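Local coordinates for uncharacterized protein yfeY (Escherichia coli, PDB 2QZB) that is of unknown function but belongs to the DUF1131 family and is probably made as a signal-bearing lipoprotein precursor, at residues T14-Q19 with Q131-Q136; T28-Q33 with R58-M63; T93-G98 with W157-I162. All coordinates share one frame; numbering follows the deposited sequence.

Interaction 1 (T14-Q19 with Q131-Q136); sequences TKVSEQ and QHISYQ
Glu18 reaches across to the start of strand 133-138 and lays its carboxylate against Gln131, His132 and Ile133. Its chain is bent at CG (chi2 -54°), which folds the carboxylate over to the neighbouring segment. OE1 takes two hydrogen bonds. One comes from the backbone, Gln131 N to Glu18 OE1 at 3.1 Å, reaching the syn side of the oxygen a little out of the carboxylate plane. The other comes from the imidazole, His132 ND1 to Glu18 OE1, also 3.1 Å; this donor stands well above the carboxylate plane, on the opposite face from Gln131 N. The His132 ring and the carboxylate are turned 49° against each other, and OE1 sits at the ring edge, tilted only modestly from the ring plane. Two donors on opposite faces, together with the hydrogen bond of OE2 to Ser130 OG, fix the rotation of the carboxylate. CB of Gln131 lies over one face of the His132 ring, toward its rim.

The apolar half of the contact belongs to Ile133. Its CG1 stands beside the backbone N (chi1 -55°), and the extended branch ends with CD1 beside the backbone of Ser17 and Glu18, 3.8 Å from Ser17 C and 3.7 Å from Glu18 OE2. Behind it, Ile133 CG1 meets Val16 CG1 at 4.2 Å, the two branched side chains crossing at a slant; Val16 also packs on Trp164 of strand 158-165, whose indole NE1 bonds Glu18 O.

Ser17 OG accepts from Gln19 N, an ST turn at the bend between strands 16-17 and 20-21. A histidine-carboxylate hydrogen bond thus joins this small N-terminal hairpin to the large antiparallel sheet just ahead of strand 133-138.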
loop_
_atom_site.group_PDB
_atom_site.type_symbol
_atom_site.label_atom_id
_atom_site.label_comp_id
_atom_site.label_asym_id
_atom_site.label_seq_id
_atom_site.Cartn_x
_atom_site.Cartn_y
_atom_site.Cartn_z
ATOM N N THR A 14 2.572 14.008 5.795
ATOM C CA THR A 14 2.196 13.074 4.696
ATOM C C THR A 14 1.341 11.906 5.180
ATOM O O THR A 14 1.761 11.107 6.039
ATOM C CB THR A 14 3.442 12.543 3.993
ATOM O OG1 THR A 14 4.246 13.660 3.577
ATOM C CG2 THR A 14 3.070 11.663 2.767
ATOM N N LYS A 15 0.142 11.810 4.605
ATOM C CA LYS A 15 -0.735 10.667 4.825
ATOM C C LYS A 15 -1.321 10.129 3.513
ATOM O O LYS A 15 -1.489 10.864 2.519
ATOM C CB LYS A 15 -1.903 11.025 5.737
ATOM C CG LYS A 15 -1.547 11.705 7.053
ATOM C CD LYS A 15 -2.624 11.401 8.078
ATOM C CE LYS A 15 -2.313 12.053 9.433
ATOM N NZ LYS A 15 -3.219 11.513 10.492
ATOM N N VAL A 16 -1.673 8.855 3.547
ATOM C CA VAL A 16 -2.519 8.288 2.521
ATOM C C VAL A 16 -3.966 8.751 2.722
ATOM O O VAL A 16 -4.533 8.618 3.807
ATOM C CB VAL A 16 -2.451 6.755 2.558
ATOM C CG1 VAL A 16 -2.971 6.154 1.271
ATOM C CG2 VAL A 16 -0.996 6.306 2.842
ATOM N N SER A 17 -4.557 9.292 1.660
ATOM C CA SER A 17 -5.945 9.765 1.680
ATOM C C SER A 17 -6.614 9.314 0.398
ATOM O O SER A 17 -5.948 8.793 -0.481
ATOM C CB SER A 17 -5.972 11.290 1.761
ATOM O OG SER A 17 -5.562 11.899 0.512
ATOM N N GLU A 18 -7.924 9.534 0.280
ATOM C CA GLU A 18 -8.671 9.251 -0.953
ATOM C C GLU A 18 -8.005 9.797 -2.216
ATOM O O GLU A 18 -8.109 9.166 -3.265
ATOM C CB GLU A 18 -10.098 9.829 -0.872
ATOM C CG GLU A 18 -10.974 9.201 0.200
ATOM C CD GLU A 18 -11.038 7.698 0.061
ATOM O OE1 GLU A 18 -11.635 7.195 -0.917
ATOM O OE2 GLU A 18 -10.472 7.017 0.919
ATOM N N GLN A 19 -7.343 10.948 -2.092
ATOM C CA GLN A 19 -6.661 11.659 -3.189
ATOM C C GLN A 19 -5.230 11.225 -3.528
ATOM O O GLN A 19 -4.705 11.606 -4.568
ATOM C CB GLN A 19 -6.598 13.160 -2.903
ATOM C CG GLN A 19 -7.887 13.782 -2.377
ATOM C CD GLN A 19 -8.047 13.634 -0.845
ATOM O OE1 GLN A 19 -7.112 13.901 -0.069
ATOM N NE2 GLN A 19 -9.243 13.234 -0.413
ATOM N N GLN A 131 -13.017 4.367 -0.940
ATOM C CA GLN A 131 -13.081 3.892 -2.327
ATOM C C GLN A 131 -11.670 3.604 -2.877
ATOM O O GLN A 131 -11.510 3.002 -3.932
ATOM C CB GLN A 131 -13.734 4.970 -3.212
ATOM C CG GLN A 131 -15.233 5.240 -2.940
ATOM C CD GLN A 131 -15.689 6.632 -3.370
ATOM O OE1 GLN A 131 -16.598 7.206 -2.763
ATOM N NE2 GLN A 131 -15.057 7.187 -4.408
ATOM N N HIS A 132 -10.635 4.082 -2.184
ATOM C CA HIS A 132 -9.273 4.049 -2.774
ATOM C C HIS A 132 -8.213 3.362 -1.945
ATOM O O HIS A 132 -7.185 2.984 -2.491
ATOM C CB HIS A 132 -8.819 5.470 -3.131
ATOM C CG HIS A 132 -9.682 6.119 -4.153
ATOM N ND1 HIS A 132 -10.652 7.048 -3.832
ATOM C CD2 HIS A 132 -9.777 5.918 -5.491
ATOM C CE1 HIS A 132 -11.292 7.403 -4.932
ATOM N NE2 HIS A 132 -10.772 6.742 -5.954
ATOM N N ILE A 133 -8.458 3.180 -0.641
ATOM C CA ILE A 133 -7.441 2.656 0.308
ATOM C C ILE A 133 -7.710 1.212 0.743
ATOM O O ILE A 133 -8.877 0.835 1.033
ATOM C CB ILE A 133 -7.292 3.609 1.542
ATOM C CG1 ILE A 133 -6.978 5.033 1.089
ATOM C CG2 ILE A 133 -6.229 3.108 2.562
ATOM C CD1 ILE A 133 -7.154 6.078 2.234
ATOM N N SER A 134 -6.632 0.408 0.758
ATOM C CA SER A 134 -6.622 -0.967 1.220
ATOM C C SER A 134 -5.423 -1.116 2.148
ATOM O O SER A 134 -4.497 -0.314 2.073
ATOM C CB SER A 134 -6.416 -1.926 0.048
ATOM O OG SER A 134 -7.470 -1.821 -0.897
ATOM N N TYR A 135 -5.442 -2.148 2.988
ATOM C CA TYR A 135 -4.335 -2.463 3.889
ATOM C C TYR A 135 -3.933 -3.887 3.580
ATOM O O TYR A 135 -4.803 -4.751 3.391
ATOM C CB TYR A 135 -4.778 -2.365 5.368
ATOM C CG TYR A 135 -5.536 -1.104 5.746
ATOM C CD1 TYR A 135 -4.978 0.154 5.563
ATOM C CD2 TYR A 135 -6.814 -1.175 6.309
ATOM C CE1 TYR A 135 -5.676 1.306 5.882
ATOM C CE2 TYR A 135 -7.506 -0.023 6.666
ATOM C CZ TYR A 135 -6.937 1.202 6.457
ATOM O OH TYR A 135 -7.600 2.351 6.826
ATOM N N GLN A 136 -2.646 -4.164 3.504
ATOM C CA GLN A 136 -2.225 -5.565 3.527
ATOM C C GLN A 136 -1.759 -5.916 4.924
ATOM O O GLN A 136 -1.217 -5.058 5.650
ATOM C CB GLN A 136 -1.122 -5.884 2.498
ATOM C CG GLN A 136 -1.529 -5.659 1.038
ATOM C CD GLN A 136 -0.544 -6.284 0.020
ATOM O OE1 GLN A 136 0.555 -6.738 0.379
ATOM N NE2 GLN A 136 -0.950 -6.305 -1.254
#

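Interaction 2 (T28-Q33 with R58-M63); sequences TPLQEQ and RFFEVM
An inverse gamma turn centred on Leu30, just ahead of helix 32-38, presents its carbonyl to strand 55-64, where Arg58 takes it. The guanidinium of Arg58 grips that single oxygen end-on with two nitrogens: Arg58 NH2 lies 2.6 Å and Arg58 NH1 2.8 Å from Leu30 O. The oxygen sits at the edge of the guanidinium, close to its plane, but both bonds are bent. A turn at chi3 (56°) brings the arginine chain back to the carbonyl.

The Gln31 side chain crosses that of Arg58 at a slant, although its amide plane is only 18° from that of the guanidinium; OE1 approaches NH2 at a poor angle for a hydrogen bond. Leu30 and Phe60 run antiparallel past one another, with Leu30 CG at the ring edge, 3.7 Å from Phe60 CE1. The far end of the ring, Phe60 CZ, reaches Glu32 N at 3.7 Å, and Ile35 of the helix packs against the same side chain. Leu30 CD2 lies 3.6 Å from Arg58 NH1.

One cationic group thus satisfies a backbone carbonyl at the helix entrance, while leucine and phenylalanine supply the apolar contact between the turn before the helix and the sheet.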
loop_
_atom_site.group_PDB
_atom_site.type_symbol
_atom_site.label_atom_id
_atom_site.label_comp_id
_atom_site.label_asym_id
_atom_site.label_seq_id
_atom_site.Cartn_x
_atom_site.Cartn_y
_atom_site.Cartn_z
ATOM N N THR A 28 -0.613 13.231 -10.964
ATOM C CA THR A 28 0.837 13.247 -10.963
ATOM C C THR A 28 1.421 12.381 -12.079
ATOM O O THR A 28 1.181 11.191 -12.131
ATOM C CB THR A 28 1.415 12.860 -9.590
ATOM O OG1 THR A 28 0.774 13.632 -8.563
ATOM C CG2 THR A 28 2.914 13.142 -9.569
ATOM N N PRO A 29 2.182 12.995 -13.002
ATOM C CA PRO A 29 2.847 12.223 -14.042
ATOM C C PRO A 29 3.782 11.175 -13.453
ATOM O O PRO A 29 4.391 11.422 -12.407
ATOM C CB PRO A 29 3.722 13.269 -14.756
ATOM C CG PRO A 29 3.141 14.573 -14.431
ATOM C CD PRO A 29 2.427 14.444 -13.123
ATOM N N LEU A 30 3.924 10.042 -14.126
ATOM C CA LEU A 30 4.842 9.046 -13.669
ATOM C C LEU A 30 6.250 9.362 -14.186
ATOM O O LEU A 30 6.753 8.726 -15.099
ATOM C CB LEU A 30 4.387 7.647 -14.042
ATOM C CG LEU A 30 5.167 6.546 -13.339
ATOM C CD1 LEU A 30 4.626 6.339 -11.931
ATOM C CD2 LEU A 30 5.114 5.289 -14.141
ATOM N N GLN A 31 6.876 10.360 -13.568
ATOM C CA GLN A 31 8.153 10.870 -14.055
ATOM C C GLN A 31 9.027 11.258 -12.877
ATOM O O GLN A 31 8.519 11.734 -11.885
ATOM C CB GLN A 31 7.920 12.081 -14.983
ATOM C CG GLN A 31 7.251 11.696 -16.335
ATOM C CD GLN A 31 8.152 10.917 -17.264
ATOM O OE1 GLN A 31 7.723 9.956 -17.916
ATOM N NE2 GLN A 31 9.406 11.313 -17.336
ATOM N N GLU A 32 10.336 11.075 -13.016
ATOM C CA GLU A 32 11.265 11.327 -11.937
ATOM C C GLU A 32 11.079 12.678 -11.252
ATOM O O GLU A 32 10.928 12.728 -10.042
ATOM C CB GLU A 32 12.730 11.162 -12.402
ATOM C CG GLU A 32 13.686 11.157 -11.207
ATOM C CD GLU A 32 15.122 10.789 -11.549
ATOM O OE1 GLU A 32 15.653 11.265 -12.577
ATOM O OE2 GLU A 32 15.708 10.029 -10.749
ATOM N N GLN A 33 11.084 13.775 -12.006
ATOM C CA GLN A 33 11.082 15.109 -11.371
ATOM C C GLN A 33 9.724 15.489 -10.772
ATOM O O GLN A 33 9.632 16.195 -9.758
ATOM C CB GLN A 33 11.612 16.178 -12.353
ATOM C CG GLN A 33 12.976 16.820 -11.944
ATOM C CD GLN A 33 14.222 15.991 -12.272
ATOM O OE1 GLN A 33 15.310 16.544 -12.381
ATOM N NE2 GLN A 33 14.072 14.680 -12.445
ATOM N N ARG A 58 6.462 1.471 -16.454
ATOM C CA ARG A 58 7.454 1.938 -15.549
ATOM C C ARG A 58 6.879 1.990 -14.137
ATOM O O ARG A 58 5.650 2.126 -13.944
ATOM C CB ARG A 58 7.928 3.297 -16.007
ATOM C CG ARG A 58 8.607 3.255 -17.403
ATOM C CD ARG A 58 8.450 4.561 -18.182
ATOM N NE ARG A 58 8.964 5.705 -17.432
ATOM C CZ ARG A 58 8.205 6.652 -16.876
ATOM N NH1 ARG A 58 6.869 6.617 -16.992
ATOM N NH2 ARG A 58 8.789 7.644 -16.203
ATOM N N PHE A 59 7.766 1.792 -13.168
ATOM C CA PHE A 59 7.457 2.053 -11.760
ATOM C C PHE A 59 8.624 2.777 -11.073
ATOM O O PHE A 59 9.740 2.785 -11.619
ATOM C CB PHE A 59 7.042 0.774 -11.009
ATOM C CG PHE A 59 8.138 -0.225 -10.810
ATOM C CD1 PHE A 59 8.339 -1.238 -11.726
ATOM C CD2 PHE A 59 8.923 -0.189 -9.674
ATOM C CE1 PHE A 59 9.341 -2.170 -11.535
ATOM C CE2 PHE A 59 9.940 -1.086 -9.477
ATOM C CZ PHE A 59 10.143 -2.118 -10.401
ATOM N N PHE A 60 8.348 3.394 -9.919
ATOM C CA PHE A 60 9.390 4.019 -9.085
ATOM C C PHE A 60 9.341 3.444 -7.683
ATOM O O PHE A 60 8.270 3.139 -7.173
ATOM C CB PHE A 60 9.255 5.558 -9.041
ATOM C CG PHE A 60 9.552 6.226 -10.354
ATOM C CD1 PHE A 60 8.542 6.362 -11.331
ATOM C CD2 PHE A 60 10.850 6.682 -10.648
ATOM C CE1 PHE A 60 8.809 6.935 -12.558
ATOM C CE2 PHE A 60 11.135 7.264 -11.859
ATOM C CZ PHE A 60 10.121 7.390 -12.832
ATOM N N GLU A 61 10.517 3.275 -7.080
ATOM C CA GLU A 61 10.657 2.956 -5.669
ATOM C C GLU A 61 11.220 4.176 -4.961
ATOM O O GLU A 61 12.291 4.716 -5.309
ATOM C CB GLU A 61 11.561 1.726 -5.460
ATOM C CG GLU A 61 10.847 0.384 -5.795
ATOM C CD GLU A 61 11.771 -0.799 -5.709
ATOM O OE1 GLU A 61 11.308 -1.917 -5.402
ATOM O OE2 GLU A 61 12.985 -0.607 -5.908
ATOM N N VAL A 62 10.471 4.624 -3.981
ATOM C CA VAL A 62 10.858 5.702 -3.132
ATOM C C VAL A 62 11.606 5.037 -1.985
ATOM O O VAL A 62 11.089 4.159 -1.335
ATOM C CB VAL A 62 9.622 6.447 -2.617
ATOM C CG1 VAL A 62 10.038 7.524 -1.645
ATOM C CG2 VAL A 62 8.825 7.071 -3.806
ATOM N N MET A 63 12.832 5.449 -1.754
ATOM C CA MET A 63 13.707 4.702 -0.859
ATOM C C MET A 63 13.924 5.478 0.430
ATOM O O MET A 63 14.143 6.688 0.409
ATOM C CB MET A 63 15.069 4.438 -1.523
ATOM C CG MET A 63 15.004 3.681 -2.903
ATOM S SD MET A 63 14.270 2.032 -2.787
ATOM C CE MET A 63 15.458 1.116 -1.841
#

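Interaction 3 (T93-G98 with W157-I162); sequences TGVKIG and WKVSKI
Val159 and Gly98 share the backbone hydrogen bond of this contact: Gly98 N lies 2.7 Å from Val159 O, and the bond is nearly straight at 175°. The same oxygen is approached by Ile97 CA at 3.5 Å in a CA-H...O contact. Gly98 has a positive phi (94°), a backbone shape suited to glycine, and its O rests against the aliphatic chain of Lys158.

Apolar contacts come next. Val95 CG1 and Val159 CG2 touch at 3.7 Å, the two side chains crossing at an angle. Ile97 bends at CG1 (chi2 -69°), bringing CD1 to 4.2 Å from Val159 CG1 and 4.3 Å from Ile162 CG1.

Other carbons rest on backbone carbonyls: Val159 CB comes within 3.3 Å of Lys96 O, Ile97 CD1 lies 3.5 Å from Ser160 O, and Ile162 CD1 reaches Val95 O at 3.7 Å.

Within the loop, Thr93 OG1 accepts from Val95 N in an ST turn. Ser160 and Lys161 together oppose Gln136 of strand 133-138, a classic beta bulge. The whole is a loop packed, by one backbone bond and branched aliphatic side chains, on strand 158-165 of the antiparallel sheet.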
loop_
_atom_site.group_PDB
_atom_site.type_symbol
_atom_site.label_atom_id
_atom_site.label_comp_id
_atom_site.label_asym_id
_atom_site.label_seq_id
_atom_site.Cartn_x
_atom_site.Cartn_y
_atom_site.Cartn_z
ATOM N N THR A 93 -7.378 7.379 7.712
ATOM C CA THR A 93 -8.256 6.551 8.525
ATOM C C THR A 93 -7.661 6.288 9.898
ATOM O O THR A 93 -8.341 5.698 10.743
ATOM C CB THR A 93 -8.400 5.172 7.913
ATOM O OG1 THR A 93 -7.098 4.553 7.884
ATOM C CG2 THR A 93 -9.012 5.265 6.487
ATOM N N GLY A 94 -6.399 6.683 10.100
ATOM C CA GLY A 94 -5.676 6.447 11.361
ATOM C C GLY A 94 -4.856 5.151 11.372
ATOM O O GLY A 94 -4.135 4.849 12.328
ATOM N N VAL A 95 -4.986 4.366 10.316
ATOM C CA VAL A 95 -4.267 3.132 10.223
ATOM C C VAL A 95 -2.790 3.412 9.819
ATOM O O VAL A 95 -2.488 4.358 9.065
ATOM C CB VAL A 95 -5.002 2.165 9.296
ATOM C CG1 VAL A 95 -4.205 0.931 9.084
ATOM C CG2 VAL A 95 -6.410 1.811 9.906
ATOM N N LYS A 96 -1.886 2.615 10.382
ATOM C CA LYS A 96 -0.457 2.723 10.084
ATOM C C LYS A 96 0.111 1.331 10.008
ATOM O O LYS A 96 -0.530 0.359 10.427
ATOM C CB LYS A 96 0.271 3.504 11.178
ATOM C CG LYS A 96 0.161 2.858 12.552
ATOM C CD LYS A 96 0.730 3.762 13.648
ATOM C CE LYS A 96 0.026 3.598 15.021
ATOM N NZ LYS A 96 0.700 4.413 16.113
ATOM N N ILE A 97 1.312 1.242 9.462
ATOM C CA ILE A 97 2.094 0.011 9.483
ATOM C C ILE A 97 2.215 -0.442 10.940
ATOM O O ILE A 97 2.531 0.360 11.803
ATOM C CB ILE A 97 3.481 0.242 8.832
ATOM C CG1 ILE A 97 3.320 0.814 7.422
ATOM C CG2 ILE A 97 4.317 -1.025 8.803
ATOM C CD1 ILE A 97 2.762 -0.124 6.435
ATOM N N GLY A 98 1.929 -1.717 11.196
ATOM C CA GLY A 98 1.842 -2.188 12.538
ATOM C C GLY A 98 0.468 -2.209 13.197
ATOM O O GLY A 98 0.323 -2.846 14.230
ATOM N N TRP A 157 -2.458 -10.628 13.226
ATOM C CA TRP A 157 -1.733 -10.017 12.098
ATOM C C TRP A 157 -1.649 -8.480 12.226
ATOM O O TRP A 157 -2.406 -7.865 12.970
ATOM C CB TRP A 157 -2.364 -10.460 10.776
ATOM C CG TRP A 157 -2.008 -11.896 10.407
ATOM C CD1 TRP A 157 -1.792 -12.939 11.257
ATOM C CD2 TRP A 157 -1.835 -12.420 9.079
ATOM N NE1 TRP A 157 -1.472 -14.080 10.543
ATOM C CE2 TRP A 157 -1.488 -13.780 9.203
ATOM C CE3 TRP A 157 -1.918 -11.857 7.797
ATOM C CZ2 TRP A 157 -1.262 -14.606 8.089
ATOM C CZ3 TRP A 157 -1.665 -12.666 6.683
ATOM C CH2 TRP A 157 -1.343 -14.032 6.843
ATOM N N LYS A 158 -0.693 -7.874 11.538
ATOM C CA LYS A 158 -0.514 -6.428 11.592
ATOM C C LYS A 158 -0.364 -5.881 10.183
ATOM O O LYS A 158 0.131 -6.585 9.322
ATOM C CB LYS A 158 0.731 -6.055 12.420
ATOM C CG LYS A 158 0.552 -6.404 13.905
ATOM C CD LYS A 158 1.730 -5.969 14.737
ATOM C CE LYS A 158 1.548 -6.429 16.214
ATOM N NZ LYS A 158 2.889 -6.346 16.932
ATOM N N VAL A 159 -0.750 -4.620 9.998
ATOM C CA VAL A 159 -0.679 -3.959 8.732
ATOM C C VAL A 159 0.785 -3.900 8.304
ATOM O O VAL A 159 1.633 -3.386 9.051
ATOM C CB VAL A 159 -1.255 -2.488 8.826
ATOM C CG1 VAL A 159 -0.980 -1.713 7.536
ATOM C CG2 VAL A 159 -2.761 -2.505 9.104
ATOM N N SER A 160 1.080 -4.397 7.113
ATOM C CA SER A 160 2.457 -4.369 6.603
ATOM C C SER A 160 2.576 -3.505 5.343
ATOM O O SER A 160 3.669 -3.165 4.924
ATOM C CB SER A 160 2.936 -5.780 6.302
ATOM O OG SER A 160 2.028 -6.410 5.423
ATOM N N LYS A 161 1.444 -3.126 4.756
ATOM C CA LYS A 161 1.447 -2.170 3.658
ATOM C C LYS A 161 0.116 -1.418 3.607
ATOM O O LYS A 161 -0.935 -1.974 3.950
ATOM C CB LYS A 161 1.703 -2.952 2.376
ATOM C CG LYS A 161 1.806 -2.174 1.124
ATOM C CD LYS A 161 2.859 -2.843 0.274
ATOM C CE LYS A 161 2.330 -4.055 -0.415
ATOM N NZ LYS A 161 3.345 -4.567 -1.390
ATOM N N ILE A 162 0.162 -0.153 3.193
ATOM C CA ILE A 162 -1.050 0.595 2.915
ATOM C C ILE A 162 -1.052 0.864 1.391
ATOM O O ILE A 162 -0.046 1.343 0.829
ATOM C CB ILE A 162 -1.134 1.926 3.741
ATOM C CG1 ILE A 162 -1.030 1.639 5.263
ATOM C CG2 ILE A 162 -2.456 2.676 3.422
ATOM C CD1 ILE A 162 -0.904 2.845 6.091
#

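Overall arrangement
Interactions 1 and 3 meet directly, with centres 11 Å apart. Strands 133-138 and 158-165 are neighbours in the large antiparallel sheet, and their pairing puts Gln136 O 2.8 Å from Ser160 N. Tyr135 OH lies 2.5 Å from Thr93 OG1, a probable hydrogen bond from strand to loop, so segment 131-136 touches both segments of interaction 3. Along the chain these two contacts interlace. Interaction 2 is nested within the loop that interaction 1 closes, but sits apart: centres 18 Å from interaction 1 and 23 Å from interaction 3, on the other side of the chain's centre from the latter. All three pack N-terminal or loop segments on the same sheet.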